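Side-chain contacts in putative NADPH:quinone reductase (Bacillus thuringiensis, PDB 3GMS), which probably reduces quinones with NADPH, although its activity and physiological substrate remain unproven: residues S155-G158 with H159-Q163; S276-K279 with W280-F284; I288-E292 with N293-R297. One frame throughout, in Å; residues are numbered along the deposited sequence. Where two conformers were deposited one is given.

Contact 1: residues S155-G158 with H159-Q163; sequences SAIG and HLFAQ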
loop_
_atom_site.group_PDB
_atom_site.type_symbol
_atom_site.label_atom_id
_atom_site.label_comp_id
_atom_site.label_asym_id
_atom_site.label_seq_id
_atom_site.Cartn_x
_atom_site.Cartn_y
_atom_site.Cartn_z
ATOM N N SER A 155 -0.024 -3.524 -10.642
ATOM C CA SER A 155 0.626 -3.170 -9.373
ATOM C C SER A 155 0.524 -4.248 -8.264
ATOM O O SER A 155 -0.258 -5.201 -8.366
ATOM C CB SER A 155 -0.010 -1.892 -8.875
ATOM O OG SER A 155 -1.376 -2.130 -8.596
ATOM N N ALA A 156 1.276 -4.064 -7.164
ATOM C CA ALA A 156 1.145 -4.938 -6.013
ATOM C C ALA A 156 -0.290 -4.978 -5.534
ATOM O O ALA A 156 -0.818 -6.067 -5.239
ATOM C CB ALA A 156 2.053 -4.484 -4.824
ATOM N N ILE A 157 -0.903 -3.803 -5.409
ATOM C CA ILE A 157 -2.271 -3.759 -4.871
ATOM C C ILE A 157 -3.266 -4.423 -5.851
ATOM O O ILE A 157 -4.191 -5.104 -5.414
ATOM C CB ILE A 157 -2.731 -2.352 -4.409
ATOM C CG1 ILE A 157 -3.958 -2.525 -3.468
ATOM C CG2 ILE A 157 -3.035 -1.433 -5.580
ATOM C CD1 ILE A 157 -4.496 -1.215 -2.835
ATOM N N GLY A 158 -3.011 -4.266 -7.139
ATOM C CA GLY A 158 -3.810 -4.947 -8.180
ATOM C C GLY A 158 -3.873 -6.456 -7.994
ATOM O O GLY A 158 -4.921 -7.072 -8.141
ATOM N N HIS A 159 -2.728 -7.065 -7.699
ATOM C CA HIS A 159 -2.658 -8.498 -7.448
ATOM C C HIS A 159 -3.441 -8.871 -6.211
ATOM O O HIS A 159 -3.968 -9.961 -6.114
ATOM C CB HIS A 159 -1.209 -8.906 -7.207
ATOM C CG HIS A 159 -0.397 -8.979 -8.449
ATOM N ND1 HIS A 159 -0.244 -7.916 -9.308
ATOM C CD2 HIS A 159 0.365 -9.980 -8.949
ATOM C CE1 HIS A 159 0.527 -8.273 -10.318
ATOM N NE2 HIS A 159 0.906 -9.522 -10.127
ATOM N N LEU A 160 -3.533 -7.955 -5.255
ATOM C CA LEU A 160 -4.330 -8.226 -4.071
ATOM C C LEU A 160 -5.842 -8.144 -4.346
ATOM O O LEU A 160 -6.623 -8.966 -3.836
ATOM C CB LEU A 160 -3.921 -7.317 -2.894
ATOM C CG LEU A 160 -2.429 -7.398 -2.532
ATOM C CD1 LEU A 160 -2.120 -6.506 -1.355
ATOM C CD2 LEU A 160 -1.979 -8.812 -2.244
ATOM N N PHE A 161 -6.253 -7.156 -5.128
ATOM C CA PHE A 161 -7.669 -7.055 -5.492
ATOM C C PHE A 161 -8.138 -8.347 -6.202
ATOM O O PHE A 161 -9.247 -8.834 -5.967
ATOM C CB PHE A 161 -7.904 -5.823 -6.365
ATOM C CG PHE A 161 -7.958 -4.521 -5.587
ATOM C CD1 PHE A 161 -8.956 -4.292 -4.633
ATOM C CD2 PHE A 161 -7.034 -3.520 -5.835
ATOM C CE1 PHE A 161 -8.998 -3.071 -3.916
ATOM C CE2 PHE A 161 -7.086 -2.299 -5.128
ATOM C CZ PHE A 161 -8.092 -2.079 -4.162
ATOM N N ALA A 162 -7.262 -8.913 -7.038
ATOM C CA ALA A 162 -7.581 -10.171 -7.750
ATOM C C ALA A 162 -7.859 -11.276 -6.755
ATOM O O ALA A 162 -8.853 -11.999 -6.857
ATOM C CB ALA A 162 -6.463 -10.560 -8.707
ATOM N N GLN A 163 -7.005 -11.401 -5.740
ATOM C CA GLN A 163 -7.250 -12.398 -4.718
ATOM C C GLN A 163 -8.472 -12.111 -3.855
ATOM O O GLN A 163 -9.236 -13.034 -3.520
ATOM C CB GLN A 163 -5.999 -12.547 -3.826
ATOM C CG GLN A 163 -4.781 -13.063 -4.604
ATOM C CD GLN A 163 -3.518 -12.972 -3.758
ATOM O OE1 GLN A 163 -3.303 -13.798 -2.891
ATOM N NE2 GLN A 163 -2.690 -11.944 -4.009
#
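His159 folds its imidazole back along the first turn of helix 156-168 and puts ND1 2.9 Å from the carbonyl oxygen of Ser155. That oxygen also receives the backbone N-H of His159, so one residue supplies both donors, and they reach the acceptor from opposite faces of the carbonyl plane. The ND1 bond is the more bent of the two, 141° at the hydrogen against 157°, and its donor stands well above the carbonyl plane, away from a lone pair. CG of His159 lies beside its own backbone N (chi1 -76°), which keeps the ring next to the helix start; the ring also meets that of His181, the planes nearly perpendicular.

Ser155 itself is the N-cap. Its OG accepts the amide of Gly158 at 3.1 Å and is further hydrogen-bonded to the oxygen of Ala152. Farther on, Ile157 O takes the amide of Phe161 at 2.9 Å, and Gly158 O that of Ala162. One turn on, Gln163 curls back: its NE2 stands above the carbonyl plane of His159 and bonds His159 O at 3.2 Å, a carbonyl that also takes a weak bond from the backbone N of Gln163. Gln163 OE1 accepts from Arg297 N.

One apolar pair completes the turn. Ile157 and Phe161 cross obliquely, with CG1 of the isoleucine 3.5 Å from CE2 of the ring.

The contact starts the helix of the beta-alpha-beta unit 147-150, 156-168, 171-176, at the end of a glycine-containing turn that in Rossmann-type relatives probably receives the dinucleotide. Here the Gly158 amide is satisfied by the cap, and Ser155 O engages a side-chain N-H besides its helical partner. With ND1 as donor, the proton of a neutral His159 would be expected on that nitrogen.

Contact 2: residues S276-K279 with W280-F284; sequences SPYK and WQETF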
loop_
_atom_site.group_PDB
_atom_site.type_symbol
_atom_site.label_atom_id
_atom_site.label_comp_id
_atom_site.label_asym_id
_atom_site.label_seq_id
_atom_site.Cartn_x
_atom_site.Cartn_y
_atom_site.Cartn_z
ATOM N N SER A 276 -11.096 2.707 15.801
ATOM C CA SER A 276 -10.371 2.592 17.050
ATOM C C SER A 276 -9.073 1.770 16.851
ATOM O O SER A 276 -8.987 0.981 15.930
ATOM C CB SER A 276 -11.216 1.885 18.116
ATOM O OG SER A 276 -11.475 0.550 17.710
ATOM N N PRO A 277 -8.119 1.910 17.762
ATOM C CA PRO A 277 -6.955 1.035 17.742
ATOM C C PRO A 277 -7.363 -0.436 17.823
ATOM O O PRO A 277 -6.742 -1.299 17.198
ATOM C CB PRO A 277 -6.182 1.471 18.997
ATOM C CG PRO A 277 -6.521 2.917 19.130
ATOM C CD PRO A 277 -7.968 2.986 18.760
ATOM N N TYR A 278 -8.434 -0.713 18.560
ATOM C CA TYR A 278 -8.923 -2.060 18.727
ATOM C C TYR A 278 -9.323 -2.612 17.359
ATOM O O TYR A 278 -8.911 -3.720 16.971
ATOM C CB TYR A 278 -10.123 -2.067 19.681
ATOM C CG TYR A 278 -10.728 -3.439 19.817
ATOM C CD1 TYR A 278 -10.185 -4.370 20.718
ATOM C CD2 TYR A 278 -11.822 -3.823 19.034
ATOM C CE1 TYR A 278 -10.733 -5.667 20.833
ATOM C CE2 TYR A 278 -12.367 -5.116 19.134
ATOM C CZ TYR A 278 -11.814 -6.028 20.033
ATOM O OH TYR A 278 -12.363 -7.294 20.142
ATOM N N LYS A 279 -10.123 -1.832 16.630
ATOM C CA LYS A 279 -10.569 -2.259 15.309
ATOM C C LYS A 279 -9.391 -2.395 14.318
ATOM O O LYS A 279 -9.371 -3.296 13.451
ATOM C CB LYS A 279 -11.595 -1.295 14.727
ATOM C CG LYS A 279 -11.995 -1.730 13.322
ATOM C CD LYS A 279 -13.284 -1.159 12.781
ATOM C CE LYS A 279 -13.446 -1.681 11.366
ATOM N NZ LYS A 279 -14.818 -1.524 10.898
ATOM N N TRP A 280 -8.468 -1.441 14.414
ATOM C CA TRP A 280 -7.266 -1.433 13.558
ATOM C C TRP A 280 -6.477 -2.744 13.809
ATOM O O TRP A 280 -6.164 -3.461 12.878
ATOM C CB TRP A 280 -6.470 -0.169 13.873
ATOM C CG TRP A 280 -5.346 0.157 12.930
ATOM C CD1 TRP A 280 -5.429 0.849 11.748
ATOM C CD2 TRP A 280 -3.973 -0.181 13.104
ATOM N NE1 TRP A 280 -4.174 0.947 11.176
ATOM C CE2 TRP A 280 -3.262 0.352 12.000
ATOM C CE3 TRP A 280 -3.261 -0.841 14.110
ATOM C CZ2 TRP A 280 -1.869 0.194 11.848
ATOM C CZ3 TRP A 280 -1.875 -0.996 13.962
ATOM C CH2 TRP A 280 -1.199 -0.455 12.842
ATOM N N GLN A 281 -6.210 -3.078 15.076
ATOM C CA GLN A 281 -5.545 -4.356 15.405
ATOM C C GLN A 281 -6.321 -5.593 14.956
ATOM O O GLN A 281 -5.731 -6.523 14.410
ATOM C CB GLN A 281 -5.269 -4.479 16.905
ATOM C CG GLN A 281 -4.273 -3.513 17.467
ATOM C CD GLN A 281 -2.813 -3.833 17.095
ATOM O OE1 GLN A 281 -2.454 -4.977 16.754
ATOM N NE2 GLN A 281 -1.977 -2.834 17.196
ATOM N N GLU A 282 -7.648 -5.602 15.167
ATOM C CA GLU A 282 -8.498 -6.706 14.733
ATOM C C GLU A 282 -8.432 -6.908 13.237
ATOM O O GLU A 282 -8.453 -8.037 12.735
ATOM C CB GLU A 282 -9.942 -6.403 15.098
ATOM C CG GLU A 282 -10.205 -6.726 16.520
ATOM C CD GLU A 282 -10.214 -8.226 16.697
ATOM O OE1 GLU A 282 -11.198 -8.848 16.248
ATOM O OE2 GLU A 282 -9.221 -8.768 17.227
ATOM N N THR A 283 -8.336 -5.800 12.520
ATOM C CA THR A 283 -8.252 -5.867 11.056
ATOM C C THR A 283 -6.926 -6.523 10.646
ATOM O O THR A 283 -6.890 -7.347 9.717
ATOM C CB THR A 283 -8.409 -4.453 10.422
ATOM O OG1 THR A 283 -9.665 -3.902 10.841
ATOM C CG2 THR A 283 -8.399 -4.505 8.904
ATOM N N PHE A 284 -5.839 -6.172 11.329
ATOM C CA PHE A 284 -4.561 -6.845 11.044
ATOM C C PHE A 284 -4.636 -8.326 11.398
ATOM O O PHE A 284 -4.100 -9.169 10.673
ATOM C CB PHE A 284 -3.392 -6.190 11.756
ATOM C CG PHE A 284 -2.757 -5.096 10.958
ATOM C CD1 PHE A 284 -3.151 -3.801 11.135
ATOM C CD2 PHE A 284 -1.807 -5.403 9.973
ATOM C CE1 PHE A 284 -2.554 -2.761 10.361
ATOM C CE2 PHE A 284 -1.193 -4.394 9.214
ATOM C CZ PHE A 284 -1.585 -3.068 9.415
#
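Tyr278 and Glu282, one helical turn apart, run side by side and point the same way, a side-chain pairing in the first turns of helix 277-292. The glutamate presents its CG methylene over one face of the tyrosine ring, 4.1 Å from the centroid and displaced toward the rim, a CH-pi contact. With the chain bent at chi2 (-71°), the carboxylate plane lies 20° from that of the ring, and OE2 goes on to a salt bridge with Arg285.

Hydrogen bonds form the second group. Ser276 is the N-cap, its OG accepting the amide of Lys279 at 2.9 Å. The oxygen of Lys279 is gripped twice by Thr283, by OG1 at 2.7 Å and by the backbone N at 2.9 Å, the two donors arriving from opposite faces of the carbonyl plane. The regular bonds between, such as Gln281 N to Pro277 O at 2.8 Å, are short and straight.

Charged and aromatic groups join the helix to its neighbours. Lys279 extends to a salt bridge with Glu138 of helix 127-139, and Trp280 bonds Asn272 through NE1 and makes a cation-pi contact with Arg94.

Chemically, the helix start is closed by a serine hydroxyl, while the threonine hydroxyl spends its proton inside the helix and the Thr283 side chain also packs on Leu130 and Trp133.

Contact 3: residues I288-E292 with N293-R297; sequences IRLVE and NEQLR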
loop_
_atom_site.group_PDB
_atom_site.type_symbol
_atom_site.label_atom_id
_atom_site.label_comp_id
_atom_site.label_asym_id
_atom_site.label_seq_id
_atom_site.Cartn_x
_atom_site.Cartn_y
_atom_site.Cartn_z
ATOM N N ILE A 288 -3.657 -11.273 8.730
ATOM C CA ILE A 288 -2.661 -12.282 9.118
ATOM C C ILE A 288 -3.264 -13.696 8.944
ATOM O O ILE A 288 -2.606 -14.574 8.388
ATOM C CB ILE A 288 -2.154 -12.030 10.539
ATOM C CG1 ILE A 288 -1.200 -10.804 10.540
ATOM C CG2 ILE A 288 -1.509 -13.300 11.142
ATOM C CD1 ILE A 288 -0.885 -10.298 11.960
ATOM N N ARG A 289 -4.506 -13.906 9.396
ATOM C CA ARG A 289 -5.184 -15.193 9.156
ATOM C C ARG A 289 -5.282 -15.535 7.672
ATOM O O ARG A 289 -5.038 -16.681 7.295
ATOM C CB ARG A 289 -6.593 -15.246 9.765
ATOM C CG ARG A 289 -6.673 -14.875 11.210
ATOM C CD ARG A 289 -5.664 -15.561 12.080
ATOM N NE ARG A 289 -5.928 -15.146 13.457
ATOM C CZ ARG A 289 -5.344 -14.121 14.066
ATOM N NH1 ARG A 289 -4.384 -13.423 13.464
ATOM N NH2 ARG A 289 -5.700 -13.830 15.317
ATOM N N LEU A 290 -5.615 -14.542 6.833
ATOM C CA LEU A 290 -5.732 -14.742 5.380
ATOM C C LEU A 290 -4.391 -15.163 4.748
ATOM O O LEU A 290 -4.347 -16.044 3.871
ATOM C CB LEU A 290 -6.263 -13.497 4.668
ATOM C CG LEU A 290 -7.747 -13.158 4.905
ATOM C CD1 LEU A 290 -8.106 -11.815 4.285
ATOM C CD2 LEU A 290 -8.671 -14.298 4.417
ATOM N N VAL A 291 -3.314 -14.562 5.228
ATOM C CA VAL A 291 -1.975 -14.961 4.790
ATOM C C VAL A 291 -1.628 -16.366 5.298
ATOM O O VAL A 291 -1.157 -17.202 4.526
ATOM C CB VAL A 291 -0.902 -13.945 5.214
ATOM C CG1 VAL A 291 0.528 -14.430 4.791
ATOM C CG2 VAL A 291 -1.183 -12.601 4.554
ATOM N N GLU A 292 -1.886 -16.624 6.579
ATOM C CA GLU A 292 -1.589 -17.950 7.165
ATOM C C GLU A 292 -2.311 -19.055 6.413
ATOM O O GLU A 292 -1.720 -20.111 6.162
ATOM C CB GLU A 292 -1.998 -18.005 8.612
ATOM C CG GLU A 292 -1.034 -17.403 9.545
ATOM C CD GLU A 292 -1.601 -17.294 10.941
ATOM O OE1 GLU A 292 -2.838 -17.112 11.090
ATOM O OE2 GLU A 292 -0.806 -17.369 11.886
ATOM N N ASN A 293 -3.573 -18.810 6.050
ATOM C CA ASN A 293 -4.415 -19.807 5.364
ATOM C C ASN A 293 -4.122 -19.878 3.885
ATOM O O ASN A 293 -4.802 -20.592 3.153
ATOM C CB ASN A 293 -5.908 -19.497 5.539
ATOM C CG ASN A 293 -6.360 -19.587 6.973
ATOM O OD1 ASN A 293 -5.607 -20.020 7.855
ATOM N ND2 ASN A 293 -7.591 -19.131 7.235
ATOM N N GLU A 294 -3.144 -19.102 3.431
ATOM C CA GLU A 294 -2.801 -19.041 2.005
ATOM C C GLU A 294 -3.906 -18.525 1.048
ATOM O O GLU A 294 -3.867 -18.793 -0.151
ATOM C CB GLU A 294 -2.198 -20.385 1.553
ATOM C CG GLU A 294 -0.827 -20.640 2.226
ATOM C CD GLU A 294 -0.180 -21.981 1.863
ATOM O OE1 GLU A 294 -0.898 -22.987 1.701
ATOM O OE2 GLU A 294 1.066 -22.026 1.776
ATOM N N GLN A 295 -4.845 -17.732 1.569
ATOM C CA GLN A 295 -5.879 -17.067 0.751
ATOM C C GLN A 295 -5.336 -15.790 0.134
ATOM O O GLN A 295 -5.771 -15.338 -0.927
ATOM C CB GLN A 295 -7.096 -16.755 1.607
ATOM C CG GLN A 295 -7.806 -18.020 2.075
ATOM C CD GLN A 295 -8.835 -17.726 3.106
ATOM O OE1 GLN A 295 -8.570 -17.830 4.297
ATOM N NE2 GLN A 295 -10.006 -17.310 2.670
ATOM N N LEU A 296 -4.367 -15.221 0.822
ATOM C CA LEU A 296 -3.703 -14.019 0.377
ATOM C C LEU A 296 -2.180 -14.233 0.292
ATOM O O LEU A 296 -1.574 -14.673 1.252
ATOM C CB LEU A 296 -4.011 -12.940 1.399
ATOM C CG LEU A 296 -4.011 -11.486 0.966
ATOM C CD1 LEU A 296 -4.874 -11.238 -0.273
ATOM C CD2 LEU A 296 -4.498 -10.652 2.167
ATOM N N ARG A 297 -1.571 -13.915 -0.843
ATOM C CA ARG A 297 -0.129 -14.043 -0.989
ATOM C C ARG A 297 0.440 -12.747 -1.543
ATOM O O ARG A 297 -0.216 -12.069 -2.341
ATOM C CB ARG A 297 0.227 -15.181 -1.959
ATOM C CG ARG A 297 -0.210 -16.570 -1.476
ATOM C CD ARG A 297 0.170 -17.611 -2.516
ATOM N NE ARG A 297 -0.771 -17.567 -3.637
ATOM C CZ ARG A 297 -0.487 -17.950 -4.880
ATOM N NH1 ARG A 297 0.722 -18.413 -5.187
ATOM N NH2 ARG A 297 -1.422 -17.880 -5.822
HETATM O O HOH W 1 -0.007 -16.749 1.982
#
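A positive phi at Glu294 (62°) turns the chain back over the last turn of helix 277-292 and brings Gln295 and Leu296 against Leu290, so that CB of Leu296 meets CB of Leu290 at 4.0 Å. Leu296 then sets its CG anti to the backbone N (chi1 -153°), a setting from which CD2 also comes near Leu290 CB. The result is a Schellman motif, the common way of ending a helix with a reversal of backbone handedness; its defining pair of bonds runs from Gln295 N to Leu290 O and from Glu294 N to Val291 O.

Two amides share the oxygen of Leu290. Gln295 N, at 2.9 Å, comes almost along the carbonyl bond, whereas Leu296 N, at 3.2 Å, stands 60° out of the carbonyl plane, so one acceptor serves two successive residues. The amide of Glu294 likewise reaches Val291 O from above the carbonyl plane. A water donates to this oxygen and, at 2.7 Å, to Leu296 O, and so bridges the helix end to the returning chain. Leu296 O also faces the CA of Val291 at 3.6 Å in a nearly straight CA-H...O contact.

The side chains add a shallower layer. CD2 of Leu290 lies against the amide of Gln295, 3.5 Å from OE1, as the two chains cross. The same OE1 receives a weak bond from ND2 of Asn293, which lightly pins the two amide groups together. Asn293 tucks its CG beside Arg289 O, the carbonyl that takes its backbone N-H.

Packed in this way, the loop between helix 277-292 and strand 301-306 faces helix 156-168 of the nucleotide-binding-type domain: Gln295 rests on Ile167 and Leu296 on Gln163. Val291 touches Phe298 farther along the loop, and Ile288 and Glu292 pack on Pro114.

How the contacts relate
Contacts 2 and 3 mark the two ends of a single helix, 277-292, with their centres about 17 Å apart. Contact 1 opens a different helix, 156-168, within the beta-alpha-beta unit of the Rossmann-type domain. It touches contact 3 directly: the hydrogen bond between Gln163 OE1 and Arg297 N spans 2.7 Å, and Leu160 CD2 packs 3.7 Å from Arg297 O. Contact 2 stays about 11 Å from contact 1 at the nearest atoms. Contact 1 includes the end of the turn between strand 147-150 and helix 156-168, where relatives of this family commonly bind the dinucleotide, but no cofactor contact is established here.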